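Local coordinates for protein Phenylalanine/tyrosine ammonia-lyase (Rhodosporidium toruloides, PDB 1Y2M) that catalyses the non-oxidative deamination of L-phenylalanine and L-tyrosine to trans-cinnamate and p-coumarate, releasing ammonia at the start of phenylpropanoid synthesis, at residues 192-197 / 248-253; 280-285 / 511-516; 301-306 / 532-537. All blocks are in the same frame, centred on the assembly; numbering follows the deposited sequence.

Contact 1: 192-197 / 248-253; sequences TNFLNH and EAMALF
His197 and Phe253 form the aromatic part of this contact. Their ring planes are inclined at 41°, with the centroids of the His197 and Phe253 rings 5.2 Å apart. This is an oblique pair, closest where His197 ND1 lies 3.5 Å from Phe253 CD1. The side chains run antiparallel, one passing beside the other, and each ring takes the other's CB over one face. His197 CB makes a CH-pi contact, 4.2 Å from the Phe253 ring centroid and 27° off the ring normal. Phe253 CG is anti to its own carbonyl carbon (chi1 -64°), which carries the ring back over His197 CB. With an alanine in place of Phe253, His197 CB would probably lose the ring face it rests on, and the imidazole would be freer to turn.

The second part is a Met-aromatic contact. Met250, present as selenomethionine, brings SE to the edge of the Phe194 ring, in its plane and 5.0 Å from the ring centroid. Met250 CG comes to 3.8 Å from Phe194 CE1, oblique to the ring. Phe194 also touches Met169 of helix 162-176 and Ala224 of helix 215-225.

The contact joins the C-terminal ends of two short helices. In sequence, helix 185-197 runs on to strand 200-201 and helix 246-252 follows strand 240-245, the outer strands of a small three-stranded antiparallel sheet. Ala249 also packs on its middle strand, 232-237.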
ATOM      1  N   THR B 192       6.651  24.254 -31.827  1.00  8.03           N
ATOM      2  CA  THR B 192       8.017  23.922 -32.242  1.00  7.14           C
ATOM      3  C   THR B 192       8.951  25.150 -32.126  1.00  7.98           C
ATOM      4  O   THR B 192      10.118  25.004 -31.769  1.00  8.07           O
ATOM      5  CB  THR B 192       8.072  23.224 -33.647  1.00 11.41           C
ATOM      6  OG1 THR B 192       7.595  24.135 -34.651  1.00  8.53           O
ATOM      7  CG2 THR B 192       7.233  21.945 -33.657  1.00  8.82           C
ATOM      8  N   ASN B 193       8.409  26.338 -32.323  1.00  7.61           N
ATOM      9  CA  ASN B 193       9.213  27.561 -32.093  1.00  9.44           C
ATOM     10  C   ASN B 193       9.550  27.741 -30.615  1.00  9.25           C
ATOM     11  O   ASN B 193      10.694  28.088 -30.292  1.00  8.69           O
ATOM     12  CB  ASN B 193       8.528  28.786 -32.640  1.00  8.10           C
ATOM     13  CG  ASN B 193       8.643  28.924 -34.131  1.00  9.43           C
ATOM     14  OD1 ASN B 193       9.593  28.425 -34.753  1.00 10.15           O
ATOM     15  ND2 ASN B 193       7.695  29.612 -34.718  1.00 11.60           N
ATOM     16  N   PHE B 194       8.626  27.437 -29.706  1.00  8.31           N
ATOM     17  CA  PHE B 194       8.975  27.412 -28.285  1.00  7.43           C
ATOM     18  C   PHE B 194      10.093  26.435 -28.021  1.00  9.35           C
ATOM     19  O   PHE B 194      11.078  26.749 -27.333  1.00  9.65           O
ATOM     20  CB  PHE B 194       7.782  27.076 -27.403  1.00  7.20           C
ATOM     21  CG  PHE B 194       6.961  28.269 -27.001  1.00  8.15           C
ATOM     22  CD1 PHE B 194       6.809  29.359 -27.829  1.00  8.52           C
ATOM     23  CD2 PHE B 194       6.327  28.270 -25.788  1.00  9.16           C
ATOM     24  CE1 PHE B 194       6.030  30.437 -27.404  1.00 10.72           C
ATOM     25  CE2 PHE B 194       5.564  29.311 -25.376  1.00 10.80           C
ATOM     26  CZ  PHE B 194       5.419  30.396 -26.172  1.00  7.95           C
ATOM     27  N   LEU B 195       9.972  25.219 -28.549  1.00  9.30           N
ATOM     28  CA  LEU B 195      11.042  24.251 -28.361  1.00 10.21           C
ATOM     29  C   LEU B 195      12.393  24.771 -28.876  1.00  8.85           C
ATOM     30  O   LEU B 195      13.398  24.654 -28.204  1.00  8.71           O
ATOM     31  CB  LEU B 195      10.710  22.895 -29.047  1.00  8.59           C
ATOM     32  CG  LEU B 195       9.618  22.069 -28.308  1.00  8.74           C
ATOM     33  CD1 LEU B 195       8.999  21.039 -29.239  1.00 12.27           C
ATOM     34  CD2 LEU B 195      10.179  21.394 -27.081  1.00  9.83           C
ATOM     35  N   ASN B 196      12.393  25.295 -30.082  1.00  9.70           N
ATOM     36  CA  ASN B 196      13.640  25.581 -30.784  1.00  9.60           C
ATOM     37  C   ASN B 196      14.296  26.835 -30.268  1.00 11.49           C
ATOM     38  O   ASN B 196      15.477  27.021 -30.478  1.00 12.57           O
ATOM     39  CB  ASN B 196      13.420  25.624 -32.282  1.00 10.15           C
ATOM     40  CG  ASN B 196      12.962  24.282 -32.826  1.00 11.95           C
ATOM     41  OD1 ASN B 196      13.261  23.246 -32.241  1.00  8.82           O
ATOM     42  ND2 ASN B 196      12.248  24.298 -33.946  1.00 10.52           N
ATOM     43  N   HIS B 197      13.515  27.679 -29.609  1.00  9.69           N
ATOM     44  CA  HIS B 197      14.041  28.887 -28.952  1.00  8.80           C
ATOM     45  C   HIS B 197      14.180  28.708 -27.426  1.00 10.14           C
ATOM     46  O   HIS B 197      14.538  29.653 -26.736  1.00 14.01           O
ATOM     47  CB  HIS B 197      13.145  30.086 -29.254  1.00 10.04           C
ATOM     48  CG  HIS B 197      13.173  30.511 -30.689  1.00 13.70           C
ATOM     49  ND1 HIS B 197      14.308  31.007 -31.285  1.00 18.57           N
ATOM     50  CD2 HIS B 197      12.231  30.461 -31.659  1.00 17.72           C
ATOM     51  CE1 HIS B 197      14.050  31.279 -32.556  1.00 17.72           C
ATOM     52  NE2 HIS B 197      12.799  30.951 -32.811  1.00 17.74           N
ATOM     53  N   GLU B 248       6.231  38.715 -23.276  1.00 10.72           N
ATOM     54  CA  GLU B 248       7.594  39.248 -23.198  1.00 11.19           C
ATOM     55  C   GLU B 248       8.593  38.279 -23.826  1.00  7.83           C
ATOM     56  O   GLU B 248       9.458  38.699 -24.627  1.00 11.43           O
ATOM     57  CB  GLU B 248       7.994  39.516 -21.756  1.00 12.88           C
ATOM     58  CG  GLU B 248       7.145  40.538 -21.092  1.00 18.16           C
ATOM     59  CD  GLU B 248       7.398  40.655 -19.585  1.00 18.06           C
ATOM     60  OE1 GLU B 248       7.856  39.698 -18.888  1.00 18.88           O
ATOM     61  OE2 GLU B 248       7.053  41.737 -19.068  1.00 24.94           O
ATOM     62  N   ALA B 249       8.493  37.005 -23.487  1.00 11.60           N
ATOM     63  CA  ALA B 249       9.437  36.035 -24.026  1.00 13.12           C
ATOM     64  C   ALA B 249       9.291  35.944 -25.534  1.00 13.84           C
ATOM     65  O   ALA B 249      10.277  35.927 -26.272  1.00 10.57           O
ATOM     66  CB  ALA B 249       9.244  34.649 -23.382  1.00 13.37           C
HETATM   67  N   MSE B 250       8.057  35.910 -26.019  1.00 10.09           N
HETATM   68  CA  MSE B 250       7.831  35.789 -27.440  1.00 10.17           C
HETATM   69  C   MSE B 250       8.393  36.975 -28.198  1.00  9.25           C
HETATM   70  O   MSE B 250       8.926  36.827 -29.309  1.00 13.53           O
HETATM   71  CB  MSE B 250       6.361  35.619 -27.735  1.00  7.80           C
HETATM   72  CG  MSE B 250       5.940  34.198 -27.387  1.00  9.36           C
HETATM   73 SE   MSE B 250       4.136  33.743 -27.972  1.00 22.30          SE
HETATM   74  CE  MSE B 250       3.191  34.699 -26.428  1.00 13.71           C
ATOM     75  N   ALA B 251       8.307  38.158 -27.590  1.00 10.72           N
ATOM     76  CA  ALA B 251       8.775  39.390 -28.247  1.00 11.07           C
ATOM     77  C   ALA B 251      10.303  39.368 -28.398  1.00 11.06           C
ATOM     78  O   ALA B 251      10.833  39.855 -29.400  1.00 11.52           O
ATOM     79  CB  ALA B 251       8.353  40.600 -27.464  1.00 14.15           C
ATOM     80  N   LEU B 252      11.017  38.825 -27.401  1.00 11.84           N
ATOM     81  CA  LEU B 252      12.477  38.613 -27.508  1.00 14.32           C
ATOM     82  C   LEU B 252      12.838  37.798 -28.734  1.00 19.04           C
ATOM     83  O   LEU B 252      13.881  38.017 -29.372  1.00 19.09           O
ATOM     84  CB  LEU B 252      13.025  37.876 -26.268  1.00 15.60           C
ATOM     85  CG  LEU B 252      13.114  38.632 -24.952  1.00 25.35           C
ATOM     86  CD1 LEU B 252      13.638  37.671 -23.864  1.00 29.90           C
ATOM     87  CD2 LEU B 252      13.994  39.853 -25.069  1.00 32.80           C
ATOM     88  N   PHE B 253      11.993  36.836 -29.084  1.00 22.76           N
ATOM     89  CA  PHE B 253      12.290  35.939 -30.196  1.00 22.42           C
ATOM     90  C   PHE B 253      11.511  36.261 -31.453  1.00 23.25           C
ATOM     91  O   PHE B 253      11.582  35.509 -32.402  1.00 28.20           O
ATOM     92  CB  PHE B 253      12.113  34.480 -29.705  1.00 24.90           C
ATOM     93  CG  PHE B 253      13.091  34.113 -28.627  1.00 22.08           C
ATOM     94  CD1 PHE B 253      14.346  33.675 -28.961  1.00 29.79           C
ATOM     95  CD2 PHE B 253      12.804  34.342 -27.308  1.00 26.79           C
ATOM     96  CE1 PHE B 253      15.263  33.406 -28.013  1.00 24.92           C
ATOM     97  CE2 PHE B 253      13.726  34.067 -26.330  1.00 35.72           C
ATOM     98  CZ  PHE B 253      14.964  33.593 -26.682  1.00 32.32           C
TER

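Contact 2: 280-285 / 511-516; sequences TLALHD and RRTTES
Ala282 meets Thr513 and Thr514 with no flat group between them; the flat groups here, the His284 imidazole and the Asp285 carboxylate, lie beside the meeting point. The carboxylate is at the edge of the imidazole, close to the ring plane. His284 ND1 donates to Asp285 OD1 at 2.9 Å, with an N-H...O angle of 156°. The oxygen is met on its anti side, 31° out of the carboxylate plane. OD1 also forms a salt bridge with Arg77, so it has at least two partners.

Across the helices, Ala282 CB points at the other backbone. It lies 3.8 Å from Thr514 OG1 and 4.3 Å from Thr513 CG2. A chi1 of -62° turns Thr514 OG1 back beside its own backbone N, where it bonds to Ala510 O. Its touch on the alanine methyl is plain van der Waals contact. Thr513 OG1 is likewise engaged, with Met422 O of helix 416-443 among its partners. Just beyond the segment, Asn517 ND2 bonds to Ala282 O and adds a polar tie between the helices.

Away from Ala282, Arg512 and Glu515 pair with Glu515 and Arg512 of the second subunit, in salt bridges between chains. The CA atoms of Ala282 and Thr514 are 5.4 Å apart. This is close packing of two long helices, allowed by the small Ala282 against two threonines, in the largely helical core of the PAL/histidase fold.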
ATOM      1  N   THR B 280       8.010   8.587 -20.505  1.00  8.02           N
ATOM      2  CA  THR B 280       9.098   8.240 -21.421  1.00 10.26           C
ATOM      3  C   THR B 280      10.447   8.496 -20.782  1.00  8.37           C
ATOM      4  O   THR B 280      11.342   7.644 -20.844  1.00 10.26           O
ATOM      5  CB  THR B 280       8.988   9.034 -22.741  1.00 10.99           C
ATOM      6  OG1 THR B 280       7.798   8.644 -23.441  1.00  9.87           O
ATOM      7  CG2 THR B 280      10.197   8.785 -23.552  1.00 10.32           C
ATOM      8  N   LEU B 281      10.612   9.644 -20.122  1.00  7.62           N
ATOM      9  CA  LEU B 281      11.854   9.961 -19.431  1.00  8.64           C
ATOM     10  C   LEU B 281      12.126   8.944 -18.334  1.00  9.08           C
ATOM     11  O   LEU B 281      13.279   8.500 -18.149  1.00  9.89           O
ATOM     12  CB  LEU B 281      11.779  11.382 -18.907  1.00 10.59           C
ATOM     13  CG  LEU B 281      11.716  12.402 -20.063  1.00  9.98           C
ATOM     14  CD1 LEU B 281      11.215  13.716 -19.514  1.00 13.78           C
ATOM     15  CD2 LEU B 281      13.082  12.608 -20.719  1.00 15.84           C
ATOM     16  N   ALA B 282      11.080   8.588 -17.593  1.00  9.57           N
ATOM     17  CA  ALA B 282      11.233   7.639 -16.488  1.00  9.75           C
ATOM     18  C   ALA B 282      11.591   6.235 -16.973  1.00  9.24           C
ATOM     19  O   ALA B 282      12.443   5.540 -16.391  1.00  9.64           O
ATOM     20  CB  ALA B 282      10.006   7.642 -15.629  1.00 11.19           C
ATOM     21  N   LEU B 283      10.984   5.818 -18.078  1.00  6.94           N
ATOM     22  CA  LEU B 283      11.314   4.508 -18.621  1.00  9.16           C
ATOM     23  C   LEU B 283      12.731   4.454 -19.162  1.00 10.30           C
ATOM     24  O   LEU B 283      13.471   3.497 -18.914  1.00 10.40           O
ATOM     25  CB  LEU B 283      10.340   4.133 -19.722  1.00  6.79           C
ATOM     26  CG  LEU B 283      10.617   2.733 -20.300  1.00  8.22           C
ATOM     27  CD1 LEU B 283      10.554   1.645 -19.243  1.00 12.75           C
ATOM     28  CD2 LEU B 283       9.615   2.423 -21.401  1.00 10.72           C
ATOM     29  N   HIS B 284      13.125   5.503 -19.893  1.00  9.83           N
ATOM     30  CA  HIS B 284      14.520   5.636 -20.320  1.00  9.54           C
ATOM     31  C   HIS B 284      15.486   5.448 -19.146  1.00  8.79           C
ATOM     32  O   HIS B 284      16.431   4.633 -19.220  1.00 10.53           O
ATOM     33  CB  HIS B 284      14.703   7.004 -20.981  1.00  7.48           C
ATOM     34  CG  HIS B 284      16.117   7.400 -21.259  1.00  8.91           C
ATOM     35  ND1 HIS B 284      16.957   7.890 -20.283  1.00 12.10           N
ATOM     36  CD2 HIS B 284      16.804   7.479 -22.431  1.00 13.90           C
ATOM     37  CE1 HIS B 284      18.120   8.212 -20.851  1.00 10.92           C
ATOM     38  NE2 HIS B 284      18.053   7.976 -22.143  1.00 13.62           N
ATOM     39  N   ASP B 285      15.205   6.121 -18.043  1.00  9.13           N
ATOM     40  CA  ASP B 285      16.139   6.072 -16.928  1.00  9.25           C
ATOM     41  C   ASP B 285      16.131   4.697 -16.270  1.00 11.05           C
ATOM     42  O   ASP B 285      17.175   4.185 -15.862  1.00 11.12           O
ATOM     43  CB  ASP B 285      15.808   7.203 -15.950  1.00  9.07           C
ATOM     44  CG  ASP B 285      16.148   8.590 -16.486  1.00 14.50           C
ATOM     45  OD1 ASP B 285      16.858   8.739 -17.497  1.00 10.78           O
ATOM     46  OD2 ASP B 285      15.714   9.554 -15.834  1.00 14.56           O
ATOM     47  N   ARG B 511       5.278  10.596 -11.725  1.00  7.85           N
ATOM     48  CA  ARG B 511       6.024  11.339 -10.715  1.00  8.99           C
ATOM     49  C   ARG B 511       6.601  10.409  -9.690  1.00 10.70           C
ATOM     50  O   ARG B 511       7.794  10.546  -9.317  1.00  9.92           O
ATOM     51  CB  ARG B 511       5.163  12.411 -10.066  1.00  8.38           C
ATOM     52  CG  ARG B 511       4.954  13.672 -10.934  1.00  9.47           C
ATOM     53  CD  ARG B 511       3.990  14.679 -10.373  1.00  8.01           C
ATOM     54  NE  ARG B 511       4.264  14.824  -8.962  1.00  9.52           N
ATOM     55  CZ  ARG B 511       3.381  14.757  -7.973  1.00 10.84           C
ATOM     56  NH1 ARG B 511       2.069  14.585  -8.186  1.00  8.99           N
ATOM     57  NH2 ARG B 511       3.861  14.801  -6.747  1.00 11.01           N
ATOM     58  N   ARG B 512       5.782   9.470  -9.222  1.00  8.41           N
ATOM     59  CA  ARG B 512       6.297   8.553  -8.200  1.00  8.24           C
ATOM     60  C   ARG B 512       7.365   7.641  -8.778  1.00  8.96           C
ATOM     61  O   ARG B 512       8.402   7.385  -8.129  1.00 10.49           O
ATOM     62  CB  ARG B 512       5.146   7.765  -7.549  1.00  9.61           C
ATOM     63  CG  ARG B 512       4.142   8.590  -6.792  1.00  8.62           C
ATOM     64  CD  ARG B 512       4.827   9.462  -5.747  1.00 12.18           C
ATOM     65  NE  ARG B 512       3.856  10.173  -4.933  1.00 13.65           N
ATOM     66  CZ  ARG B 512       4.006  11.356  -4.397  1.00  8.47           C
ATOM     67  NH1 ARG B 512       5.024  12.176  -4.750  1.00 11.48           N
ATOM     68  NH2 ARG B 512       3.011  11.804  -3.619  1.00  9.72           N
ATOM     69  N   THR B 513       7.188   7.182 -10.014  1.00  9.23           N
ATOM     70  CA  THR B 513       8.217   6.313 -10.617  1.00  7.38           C
ATOM     71  C   THR B 513       9.526   7.112 -10.844  1.00  8.30           C
ATOM     72  O   THR B 513      10.593   6.544 -10.723  1.00  8.86           O
ATOM     73  CB  THR B 513       7.678   5.727 -11.929  1.00  6.10           C
ATOM     74  OG1 THR B 513       6.455   5.046 -11.622  1.00  7.52           O
ATOM     75  CG2 THR B 513       8.723   4.819 -12.591  1.00  7.57           C
ATOM     76  N   THR B 514       9.451   8.425 -11.187  1.00  7.37           N
ATOM     77  CA  THR B 514      10.617   9.270 -11.346  1.00  7.84           C
ATOM     78  C   THR B 514      11.347   9.366 -10.028  1.00  9.11           C
ATOM     79  O   THR B 514      12.587   9.325 -10.008  1.00  8.99           O
ATOM     80  CB  THR B 514      10.176  10.647 -11.859  1.00  8.95           C
ATOM     81  OG1 THR B 514       9.556  10.513 -13.157  1.00  6.99           O
ATOM     82  CG2 THR B 514      11.341  11.561 -11.949  1.00 11.61           C
ATOM     83  N   GLU B 515      10.608   9.452  -8.906  1.00  8.34           N
ATOM     84  CA  GLU B 515      11.247   9.505  -7.593  1.00 10.35           C
ATOM     85  C   GLU B 515      11.906   8.151  -7.302  1.00  9.24           C
ATOM     86  O   GLU B 515      13.029   8.108  -6.766  1.00 10.00           O
ATOM     87  CB  GLU B 515      10.246   9.855  -6.510  1.00 11.29           C
ATOM     88  CG  GLU B 515      10.955  10.083  -5.167  1.00 10.12           C
ATOM     89  CD  GLU B 515      10.103  10.640  -4.035  1.00 17.09           C
ATOM     90  OE1 GLU B 515       8.897  10.990  -4.233  1.00 15.05           O
ATOM     91  OE2 GLU B 515      10.660  10.736  -2.902  1.00 13.84           O
ATOM     92  N   SER B 516      11.250   7.039  -7.658  1.00  9.41           N
ATOM     93  CA  SER B 516      11.887   5.740  -7.466  1.00  8.22           C
ATOM     94  C   SER B 516      13.164   5.620  -8.298  1.00  8.56           C
ATOM     95  O   SER B 516      14.171   5.083  -7.824  1.00  9.04           O
ATOM     96  CB  SER B 516      10.962   4.589  -7.810  1.00  9.78           C
ATOM     97  OG  SER B 516       9.911   4.545  -6.859  1.00  9.44           O
TER

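Contact 3: 301-306 / 532-537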
ATOM      1  N   VAL B 301      29.896 -10.524  -8.033  1.00  7.65           N
ATOM      2  CA  VAL B 301      30.361 -11.908  -8.121  1.00  8.30           C
ATOM      3  C   VAL B 301      31.897 -11.864  -8.077  1.00  8.87           C
ATOM      4  O   VAL B 301      32.534 -12.673  -7.392  1.00 10.72           O
ATOM      5  CB  VAL B 301      29.858 -12.610  -9.414  1.00 10.76           C
ATOM      6  CG1 VAL B 301      30.533 -13.956  -9.612  1.00 11.52           C
ATOM      7  CG2 VAL B 301      28.315 -12.782  -9.418  1.00 11.37           C
ATOM      8  N   GLU B 302      32.493 -10.904  -8.788  1.00  9.74           N
ATOM      9  CA  GLU B 302      33.959 -10.792  -8.787  1.00  9.51           C
ATOM     10  C   GLU B 302      34.513 -10.464  -7.385  1.00 10.22           C
ATOM     11  O   GLU B 302      35.378 -11.150  -6.868  1.00 11.16           O
ATOM     12  CB  GLU B 302      34.418  -9.754  -9.817  1.00 10.82           C
ATOM     13  CG  GLU B 302      34.139 -10.178 -11.241  1.00  9.00           C
ATOM     14  CD  GLU B 302      34.791  -9.211 -12.235  1.00 11.50           C
ATOM     15  OE1 GLU B 302      34.262  -8.093 -12.341  1.00 12.12           O
ATOM     16  OE2 GLU B 302      35.843  -9.537 -12.878  1.00 10.88           O
ATOM     17  N   ALA B 303      33.948  -9.457  -6.717  1.00  8.80           N
ATOM     18  CA  ALA B 303      34.426  -9.075  -5.387  1.00  9.13           C
ATOM     19  C   ALA B 303      34.251 -10.225  -4.385  1.00 10.16           C
ATOM     20  O   ALA B 303      35.041 -10.380  -3.493  1.00 10.12           O
ATOM     21  CB  ALA B 303      33.688  -7.873  -4.877  1.00 12.71           C
HETATM   22  N   MSE B 304      33.213 -11.038  -4.572  1.00  8.70           N
HETATM   23  CA  MSE B 304      32.900 -12.148  -3.647  1.00  9.29           C
HETATM   24  C   MSE B 304      33.606 -13.434  -4.032  1.00  9.99           C
HETATM   25  O   MSE B 304      33.404 -14.438  -3.399  1.00 11.25           O
HETATM   26  CB  MSE B 304      31.400 -12.377  -3.639  1.00 11.15           C
HETATM   27  CG  MSE B 304      30.604 -11.221  -3.078  1.00  8.80           C
HETATM   28 SE   MSE B 304      30.694 -11.345  -1.083  1.00 22.63          SE
HETATM   29  CE  MSE B 304      29.523 -12.935  -0.748  1.00 15.18           C
ATOM     30  N   VAL B 305      34.462 -13.377  -5.051  1.00 10.00           N
ATOM     31  CA  VAL B 305      35.076 -14.567  -5.664  1.00 10.48           C
ATOM     32  C   VAL B 305      34.015 -15.670  -5.806  1.00 11.21           C
ATOM     33  O   VAL B 305      34.216 -16.849  -5.459  1.00 12.26           O
ATOM     34  CB  VAL B 305      36.375 -15.008  -4.954  1.00 10.94           C
ATOM     35  CG1 VAL B 305      37.016 -16.171  -5.649  1.00 22.30           C
ATOM     36  CG2 VAL B 305      37.378 -13.884  -5.064  1.00 14.82           C
ATOM     37  N   GLY B 306      32.874 -15.262  -6.341  1.00 10.69           N
ATOM     38  CA  GLY B 306      31.747 -16.142  -6.497  1.00 10.35           C
ATOM     39  C   GLY B 306      31.728 -16.876  -7.812  1.00 12.00           C
ATOM     40  O   GLY B 306      32.698 -16.846  -8.567  1.00 11.57           O
ATOM     41  N   LEU B 532      33.666  -1.369  -5.821  1.00  7.59           N
ATOM     42  CA  LEU B 532      34.998  -1.020  -6.328  1.00  7.96           C
ATOM     43  C   LEU B 532      36.034  -1.088  -5.196  1.00  6.90           C
ATOM     44  O   LEU B 532      37.143  -1.577  -5.412  1.00 10.60           O
ATOM     45  CB  LEU B 532      34.998   0.386  -6.936  1.00  8.02           C
ATOM     46  CG  LEU B 532      34.059   0.517  -8.113  1.00  8.13           C
ATOM     47  CD1 LEU B 532      33.937   1.960  -8.494  1.00 16.01           C
ATOM     48  CD2 LEU B 532      34.471  -0.376  -9.321  1.00 13.67           C
ATOM     49  N   GLN B 533      35.647  -0.619  -4.008  1.00  9.74           N
ATOM     50  CA  GLN B 533      36.518  -0.796  -2.831  1.00 10.50           C
ATOM     51  C   GLN B 533      36.779  -2.250  -2.576  1.00  9.50           C
ATOM     52  O   GLN B 533      37.943  -2.648  -2.368  1.00 10.05           O
ATOM     53  CB  GLN B 533      35.927  -0.177  -1.590  1.00 10.58           C
ATOM     54  CG  GLN B 533      36.833  -0.349  -0.355  1.00 11.00           C
ATOM     55  CD  GLN B 533      37.915   0.717  -0.173  1.00 10.39           C
ATOM     56  OE1 GLN B 533      38.195   1.554  -1.047  1.00 11.53           O
ATOM     57  NE2 GLN B 533      38.574   0.651   0.997  1.00  8.59           N
ATOM     58  N   ALA B 534      35.723  -3.066  -2.606  1.00  8.05           N
ATOM     59  CA  ALA B 534      35.882  -4.506  -2.369  1.00  7.54           C
ATOM     60  C   ALA B 534      36.813  -5.136  -3.405  1.00  8.15           C
ATOM     61  O   ALA B 534      37.673  -5.957  -3.088  1.00  8.19           O
ATOM     62  CB  ALA B 534      34.520  -5.182  -2.402  1.00  9.38           C
ATOM     63  N   ILE B 535      36.657  -4.721  -4.670  1.00  8.92           N
ATOM     64  CA  ILE B 535      37.514  -5.228  -5.772  1.00 10.14           C
ATOM     65  C   ILE B 535      39.003  -4.916  -5.503  1.00  8.22           C
ATOM     66  O   ILE B 535      39.866  -5.729  -5.668  1.00  9.71           O
ATOM     67  CB  ILE B 535      37.066  -4.655  -7.117  1.00  8.41           C
ATOM     68  CG1 ILE B 535      35.831  -5.438  -7.573  1.00  7.73           C
ATOM     69  CG2 ILE B 535      38.127  -4.728  -8.130  1.00 11.35           C
ATOM     70  CD1 ILE B 535      35.022  -4.797  -8.679  1.00 12.16           C
ATOM     71  N   ASP B 536      39.283  -3.679  -5.101  1.00  7.87           N
ATOM     72  CA  ASP B 536      40.647  -3.306  -4.780  1.00  8.23           C
ATOM     73  C   ASP B 536      41.182  -4.098  -3.575  1.00  8.37           C
ATOM     74  O   ASP B 536      42.335  -4.493  -3.565  1.00 10.45           O
ATOM     75  CB  ASP B 536      40.649  -1.808  -4.529  1.00  8.39           C
ATOM     76  CG  ASP B 536      40.661  -1.012  -5.799  1.00 12.35           C
ATOM     77  OD1 ASP B 536      41.147  -1.514  -6.862  1.00 11.44           O
ATOM     78  OD2 ASP B 536      40.242   0.186  -5.759  1.00 11.13           O
ATOM     79  N   LEU B 537      40.361  -4.313  -2.555  1.00  6.68           N
ATOM     80  CA  LEU B 537      40.800  -5.092  -1.379  1.00  8.38           C
ATOM     81  C   LEU B 537      41.031  -6.561  -1.734  1.00  9.83           C
ATOM     82  O   LEU B 537      41.974  -7.238  -1.230  1.00  8.80           O
ATOM     83  CB  LEU B 537      39.804  -4.964  -0.234  1.00  8.59           C
ATOM     84  CG  LEU B 537      39.715  -3.550   0.385  1.00  8.00           C
ATOM     85  CD1 LEU B 537      38.559  -3.483   1.427  1.00 14.40           C
ATOM     86  CD2 LEU B 537      41.032  -3.148   0.997  1.00 10.42           C
TER
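Ala534 and Ile535 carry this contact, both against Ala303. Segment 532-537 is helical throughout. Leu532, which does not touch segment 301-306, packs on Tyr666 of helix 662-672. Ala534 comes next on the shared side. Its CB meets Ala303 CB tip to tip at 3.7 Å, methyl on methyl. Ile535 follows and reaches in from beside it. Its CG1 is anti to the carbonyl carbon (chi1 -78°), and this branch lies alongside the methyl, with Ile535 CG1 4.2 Å from Ala303 CB. The CA atoms of Ala303 and Ile535 are only 4.9 Å apart. Asp536 then faces elsewhere, in a salt bridge with Arg670.

Opposite, helix 273-303 ends in a Schellman motif. Gly306 N bonds to Val301 O at 2.8 Å, and Val305 N to Glu302 O at 3.0 Å. Val305 has positive phi. Arg538, one residue past the segment, donates from NE to Ala303 O. Its charge probably suits the negative end of the helix dipole.

Across the segments themselves the chemistry is wholly apolar. It suggests that the close approach rests on the small side chains of Ala303 and Ala534, with Ile535 CG1 filling in beside them, while polar bonding is made at the margins.

Overall arrangement
Contacts 2 and 3 are two points along one pair of helices, 273-303 and 506-560. Their centres are 31 Å apart. The pairing keeps step: Ala282 faces Thr514, and Ala303 faces Ile535, each 21 residues further on. The two helices thus run in the same direction. Contact 1 lies out on the other side of the chain's centre from contact 3, with centres 52 Å apart. Its centre is 28 Å from that of contact 2, with nearest atoms about 11 Å apart. All three lie away from the annotated active-site residues. However, the residues that form the 5-imidazolinone cross-link, Ala211 and Gly213, fall in sequence between the two segments of contact 1.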